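Local structure of universal stress protein (Archaeoglobus fulgidus, 3LOQ) at residues S168-V173 with A252-M257; H202-S207 with H240-A245. The protein binds adenosine monophosphate and belongs to the universal stress protein A family, though its cellular role is not established. One frame throughout, in Å; residues are numbered along the deposited sequence.

How the contacts relate
Both contacts lie in the parallel part of a mixed sheet, and only contact 2 includes a helix. In contact 1 two chain segments meet side by side at the start of neighbouring strands, 172-176 and 254-258; contact 2 lays helix 239-249 on strand 200-206, which lies on the other side of strand 172-176. Contact 1 is buried and mixes backbone and hydroxyl hydrogen bonds with aromatic packing. Contact 2, some 14 Å away between centres, is partly buried, smaller and wholly apolar between side chains. The two meet where V173 O receives a probable hydrogen bond from H202 N and where I255 packs on I243; helix 239-249 also leads along the chain into strand 254-258.

Contact 1: S168-V173 with A252-M257; sequences SLFDRV and ATTIFM
V173 CG1 sits over one face of the F256 ring in a CH-pi contact, 4.0 Å from the centroid and 9° off the normal. At the edge of the same ring, F170 CE1 comes to 3.9 Å from F256 CZ, the two side chains crossing at about a right angle. T254 OG1 also lies at the edge, in plane. L169 CG covers one face of the F170 ring. The guanidinium of R172 carries T253 CG2 over one face, 3.6 Å from NH1, and NH1 is hydrogen-bonded to N251 O. The hydroxyl of T253 lies between its backbone N and carbonyl carbon (chi1 53°), which points it at the type I turn S168-D171 and the residue after. OG1 accepts a hydrogen bond from R172 N at 2.9 Å, nearly straight at 164°, and lies 2.6 Å from L169 O. The backbone adds T253 N to R172 O at 2.7 Å, on a lone pair in the carbonyl plane. A valine at T253 would probably leave R172 N without its acceptor and the turn less firmly held to the strand entrance. T254 CG2 lies alongside V173 CG2, while T254 OG1 is hydrogen-bonded to P284 O and Y158 OH. V173 and T254 form a parallel bridge between strands 172-176 and 254-258; V173 and F256 pack under helix 181-197 at A190, and Y158 of strand 157-160 touches L169, F170 and F256.

Contact 2: H202-S207 with H240-A245; sequences HIIHVS and HKAILA
I204 and V206, two residues apart on the strand, both direct their side chains at the helix and meet A242 and I243. The end of I204 reaches furthest: CD1 comes to 3.5 Å from A242 O and 4.2 Å from A242 CB, so the methyl rests on helix backbone as well as on a side chain. Its extended chain explains this, with CG1 opposite the backbone N (chi1 179°) and CD1 carried straight on (chi2 173°). The other branch, CG2, meets I243 CG1 at 4.2 Å, the two isoleucines crossing at a slant. V206 uses a single methyl, CG2, which lies 3.9 Å from A242 CB and 4.4 Å from I243 CG1. The small A242 therefore takes a methyl from each strand residue, and the side-chain contacts are apolar. Further out, E235 of strand 230-235 touches both I204 and A242, L174 touches I204, and A176 and T273 touch I243. Strand backbone bonds of I204 to V175 and of I203 to H231 and H233 fix the strand between its neighbours. The axes of strand 202-206 and helix 240-245 approach to 8.8 Å and run nearly antiparallel, at 157°. Helix 239-249 joins the parallel strands 230-235 and 254-258, which strands 200-206 and 172-176 separate in the sheet, making it the helix of a beta-alpha-beta crossover, as expected for the alpha/beta fold of universal stress proteins.

Contact 1: S168-V173 with A252-M257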
loop_
_atom_site.group_PDB
_atom_site.type_symbol
_atom_site.label_atom_id
_atom_site.label_comp_id
_atom_site.label_asym_id
_atom_site.label_seq_id
_atom_site.Cartn_x
_atom_site.Cartn_y
_atom_site.Cartn_z
ATOM N N SER A 168 -12.999 -7.473 -5.565
ATOM C CA SER A 168 -12.170 -8.482 -6.217
ATOM C C SER A 168 -10.709 -8.310 -5.835
ATOM O O SER A 168 -9.823 -8.927 -6.425
ATOM C CB SER A 168 -12.300 -8.369 -7.732
ATOM O OG SER A 168 -13.623 -8.619 -8.119
ATOM N N LEU A 169 -10.466 -7.460 -4.849
ATOM C CA LEU A 169 -9.114 -7.030 -4.532
ATOM C C LEU A 169 -8.120 -8.200 -4.420
ATOM O O LEU A 169 -7.056 -8.185 -5.045
ATOM C CB LEU A 169 -9.116 -6.189 -3.262
ATOM C CG LEU A 169 -7.748 -5.561 -2.954
ATOM C CD1 LEU A 169 -7.252 -4.752 -4.134
ATOM C CD2 LEU A 169 -7.834 -4.700 -1.730
ATOM N N PHE A 170 -8.471 -9.222 -3.650
ATOM C CA PHE A 170 -7.549 -10.340 -3.462
ATOM C C PHE A 170 -7.859 -11.589 -4.270
ATOM O O PHE A 170 -7.462 -12.675 -3.863
ATOM C CB PHE A 170 -7.461 -10.717 -1.984
ATOM C CG PHE A 170 -7.167 -9.560 -1.093
ATOM C CD1 PHE A 170 -5.944 -8.889 -1.185
ATOM C CD2 PHE A 170 -8.103 -9.131 -0.162
ATOM C CE1 PHE A 170 -5.661 -7.809 -0.349
ATOM C CE2 PHE A 170 -7.833 -8.058 0.677
ATOM C CZ PHE A 170 -6.607 -7.389 0.581
ATOM N N ASP A 171 -8.551 -11.458 -5.402
ATOM C CA ASP A 171 -8.859 -12.646 -6.213
ATOM C C ASP A 171 -7.626 -13.221 -6.916
ATOM O O ASP A 171 -7.445 -14.428 -6.964
ATOM C CB ASP A 171 -9.955 -12.366 -7.249
ATOM C CG ASP A 171 -11.322 -12.171 -6.623
ATOM O OD1 ASP A 171 -11.437 -12.234 -5.377
ATOM O OD2 ASP A 171 -12.285 -11.943 -7.387
ATOM N N ARG A 172 -6.795 -12.351 -7.480
ATOM C CA ARG A 172 -5.584 -12.782 -8.169
ATOM C C ARG A 172 -4.440 -11.910 -7.671
ATOM O O ARG A 172 -4.263 -10.770 -8.098
ATOM C CB ARG A 172 -5.742 -12.669 -9.699
ATOM C CG ARG A 172 -6.551 -13.800 -10.385
ATOM C CD ARG A 172 -7.299 -13.289 -11.650
ATOM N NE ARG A 172 -8.698 -12.981 -11.338
ATOM C CZ ARG A 172 -9.337 -11.862 -11.670
ATOM N NH1 ARG A 172 -8.726 -10.908 -12.359
ATOM N NH2 ARG A 172 -10.603 -11.693 -11.309
ATOM N N VAL A 173 -3.685 -12.431 -6.724
ATOM C CA VAL A 173 -2.605 -11.666 -6.139
ATOM C C VAL A 173 -1.296 -12.000 -6.827
ATOM O O VAL A 173 -0.924 -13.166 -6.917
ATOM C CB VAL A 173 -2.494 -11.948 -4.650
ATOM C CG1 VAL A 173 -1.324 -11.156 -4.039
ATOM C CG2 VAL A 173 -3.821 -11.608 -3.977
ATOM N N ALA A 252 -3.978 -9.768 -12.710
ATOM C CA ALA A 252 -3.866 -9.718 -11.268
ATOM C C ALA A 252 -4.751 -8.597 -10.730
ATOM O O ALA A 252 -4.871 -7.548 -11.348
ATOM C CB ALA A 252 -2.398 -9.492 -10.861
ATOM N N THR A 253 -5.362 -8.813 -9.570
ATOM C CA THR A 253 -6.205 -7.794 -8.937
ATOM C C THR A 253 -5.439 -6.894 -7.938
ATOM O O THR A 253 -5.923 -5.837 -7.532
ATOM C CB THR A 253 -7.378 -8.465 -8.218
ATOM O OG1 THR A 253 -6.878 -9.475 -7.334
ATOM C CG2 THR A 253 -8.295 -9.136 -9.234
ATOM N N THR A 254 -4.243 -7.313 -7.537
ATOM C CA THR A 254 -3.410 -6.468 -6.696
ATOM C C THR A 254 -1.976 -6.957 -6.832
ATOM O O THR A 254 -1.745 -8.101 -7.222
ATOM C CB THR A 254 -3.886 -6.482 -5.227
ATOM O OG1 THR A 254 -3.167 -5.509 -4.455
ATOM C CG2 THR A 254 -3.683 -7.840 -4.615
ATOM N N ILE A 255 -1.017 -6.083 -6.559
ATOM C CA ILE A 255 0.388 -6.469 -6.597
ATOM C C ILE A 255 0.977 -6.318 -5.202
ATOM O O ILE A 255 0.806 -5.273 -4.574
ATOM C CB ILE A 255 1.186 -5.574 -7.545
ATOM C CG1 ILE A 255 0.741 -5.795 -8.986
ATOM C CG2 ILE A 255 2.673 -5.881 -7.424
ATOM C CD1 ILE A 255 1.171 -4.667 -9.933
ATOM N N PHE A 256 1.634 -7.366 -4.701
ATOM C CA PHE A 256 2.311 -7.292 -3.411
ATOM C C PHE A 256 3.799 -7.256 -3.700
ATOM O O PHE A 256 4.277 -7.955 -4.602
ATOM C CB PHE A 256 2.020 -8.506 -2.539
ATOM C CG PHE A 256 0.683 -8.479 -1.849
ATOM C CD1 PHE A 256 -0.338 -7.657 -2.290
ATOM C CD2 PHE A 256 0.441 -9.318 -0.762
ATOM C CE1 PHE A 256 -1.586 -7.649 -1.653
ATOM C CE2 PHE A 256 -0.794 -9.319 -0.121
ATOM C CZ PHE A 256 -1.811 -8.479 -0.572
HETATM N N MSE A 257 4.539 -6.458 -2.942
HETATM C CA MSE A 257 5.992 -6.418 -3.110
HETATM C C MSE A 257 6.685 -5.984 -1.820
HETATM O O MSE A 257 6.034 -5.558 -0.866
HETATM C CB MSE A 257 6.374 -5.499 -4.280
HETATM C CG MSE A 257 5.972 -4.047 -4.103
HETATM SE SE MSE A 257 5.973 -3.033 -5.796
HETATM C CE MSE A 257 7.704 -3.576 -6.514
#

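Contact 2: H202-S207 with H240-A245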
loop_
_atom_site.group_PDB
_atom_site.type_symbol
_atom_site.label_atom_id
_atom_site.label_comp_id
_atom_site.label_asym_id
_atom_site.label_seq_id
_atom_site.Cartn_x
_atom_site.Cartn_y
_atom_site.Cartn_z
ATOM N N HIS A 202 0.012 -15.592 -7.543
ATOM C CA HIS A 202 0.929 -15.530 -8.662
ATOM C C HIS A 202 2.214 -14.916 -8.164
ATOM O O HIS A 202 2.184 -13.950 -7.425
ATOM C CB HIS A 202 0.338 -14.686 -9.796
ATOM C CG HIS A 202 -0.615 -15.438 -10.672
ATOM N ND1 HIS A 202 -1.974 -15.486 -10.431
ATOM C CD2 HIS A 202 -0.402 -16.186 -11.784
ATOM C CE1 HIS A 202 -2.559 -16.214 -11.365
ATOM N NE2 HIS A 202 -1.629 -16.654 -12.196
ATOM N N ILE A 203 3.337 -15.493 -8.562
ATOM C CA ILE A 203 4.642 -15.039 -8.116
ATOM C C ILE A 203 5.501 -14.771 -9.338
ATOM O O ILE A 203 5.664 -15.653 -10.177
ATOM C CB ILE A 203 5.322 -16.108 -7.251
ATOM C CG1 ILE A 203 4.421 -16.478 -6.072
ATOM C CG2 ILE A 203 6.683 -15.620 -6.754
ATOM C CD1 ILE A 203 4.981 -17.537 -5.193
ATOM N N ILE A 204 6.012 -13.550 -9.470
ATOM C CA ILE A 204 6.968 -13.254 -10.532
ATOM C C ILE A 204 8.353 -12.922 -9.975
ATOM O O ILE A 204 8.487 -12.144 -9.032
ATOM C CB ILE A 204 6.487 -12.112 -11.454
ATOM C CG1 ILE A 204 7.533 -11.821 -12.538
ATOM C CG2 ILE A 204 6.170 -10.844 -10.644
ATOM C CD1 ILE A 204 7.071 -10.812 -13.595
ATOM N N HIS A 205 9.388 -13.518 -10.550
ATOM C CA HIS A 205 10.746 -13.098 -10.215
ATOM C C HIS A 205 11.450 -12.652 -11.485
ATOM O O HIS A 205 11.466 -13.373 -12.482
ATOM C CB HIS A 205 11.529 -14.222 -9.545
ATOM C CG HIS A 205 12.994 -13.944 -9.403
ATOM N ND1 HIS A 205 13.481 -12.870 -8.687
ATOM C CD2 HIS A 205 14.077 -14.614 -9.857
ATOM C CE1 HIS A 205 14.806 -12.887 -8.716
ATOM N NE2 HIS A 205 15.190 -13.939 -9.420
ATOM N N VAL A 206 12.020 -11.457 -11.456
ATOM C CA VAL A 206 12.709 -10.935 -12.621
ATOM C C VAL A 206 14.199 -11.129 -12.443
ATOM O O VAL A 206 14.739 -10.787 -11.395
ATOM C CB VAL A 206 12.487 -9.418 -12.762
ATOM C CG1 VAL A 206 13.108 -8.915 -14.045
ATOM C CG2 VAL A 206 11.007 -9.068 -12.688
ATOM N N SER A 207 14.866 -11.671 -13.455
ATOM C CA SER A 207 16.322 -11.555 -13.540
ATOM C C SER A 207 16.859 -12.190 -14.801
ATOM O O SER A 207 16.411 -13.269 -15.198
ATOM C CB SER A 207 17.025 -12.162 -12.324
ATOM O OG SER A 207 18.322 -11.599 -12.166
ATOM N N HIS A 240 10.262 -3.277 -13.327
ATOM C CA HIS A 240 8.937 -2.680 -13.295
ATOM C C HIS A 240 8.148 -3.009 -14.553
ATOM O O HIS A 240 6.925 -3.069 -14.521
ATOM C CB HIS A 240 8.990 -1.170 -13.036
ATOM C CG HIS A 240 9.452 -0.359 -14.204
ATOM N ND1 HIS A 240 10.741 0.114 -14.317
ATOM C CD2 HIS A 240 8.786 0.090 -15.297
ATOM C CE1 HIS A 240 10.855 0.806 -15.439
ATOM N NE2 HIS A 240 9.684 0.807 -16.051
ATOM N N LYS A 241 8.854 -3.234 -15.656
ATOM C CA LYS A 241 8.204 -3.541 -16.922
ATOM C C LYS A 241 7.656 -4.951 -16.911
ATOM O O LYS A 241 6.506 -5.184 -17.305
ATOM C CB LYS A 241 9.178 -3.377 -18.091
ATOM C CG LYS A 241 9.349 -1.933 -18.546
ATOM C CD LYS A 241 10.385 -1.829 -19.656
ATOM C CE LYS A 241 10.554 -0.397 -20.129
ATOM N NZ LYS A 241 11.604 -0.298 -21.177
ATOM N N ALA A 242 8.484 -5.893 -16.465
ATOM C CA ALA A 242 8.069 -7.290 -16.417
ATOM C C ALA A 242 6.912 -7.496 -15.438
ATOM O O ALA A 242 5.982 -8.249 -15.707
ATOM C CB ALA A 242 9.247 -8.189 -16.070
ATOM N N ILE A 243 6.972 -6.806 -14.307
ATOM C CA ILE A 243 5.926 -6.908 -13.304
ATOM C C ILE A 243 4.574 -6.407 -13.798
ATOM O O ILE A 243 3.570 -7.088 -13.629
ATOM C CB ILE A 243 6.322 -6.167 -12.025
ATOM C CG1 ILE A 243 7.461 -6.930 -11.341
ATOM C CG2 ILE A 243 5.090 -5.973 -11.101
ATOM C CD1 ILE A 243 8.206 -6.100 -10.280
ATOM N N LEU A 244 4.550 -5.221 -14.406
ATOM C CA LEU A 244 3.302 -4.652 -14.928
ATOM C C LEU A 244 2.767 -5.455 -16.120
ATOM O O LEU A 244 1.554 -5.619 -16.286
ATOM C CB LEU A 244 3.505 -3.193 -15.331
ATOM C CG LEU A 244 3.640 -2.225 -14.159
ATOM C CD1 LEU A 244 4.177 -0.903 -14.627
ATOM C CD2 LEU A 244 2.313 -2.036 -13.456
ATOM N N ALA A 245 3.684 -5.947 -16.945
ATOM C CA ALA A 245 3.318 -6.768 -18.078
ATOM C C ALA A 245 2.667 -8.054 -17.596
ATOM O O ALA A 245 1.706 -8.522 -18.192
ATOM C CB ALA A 245 4.536 -7.076 -18.925
#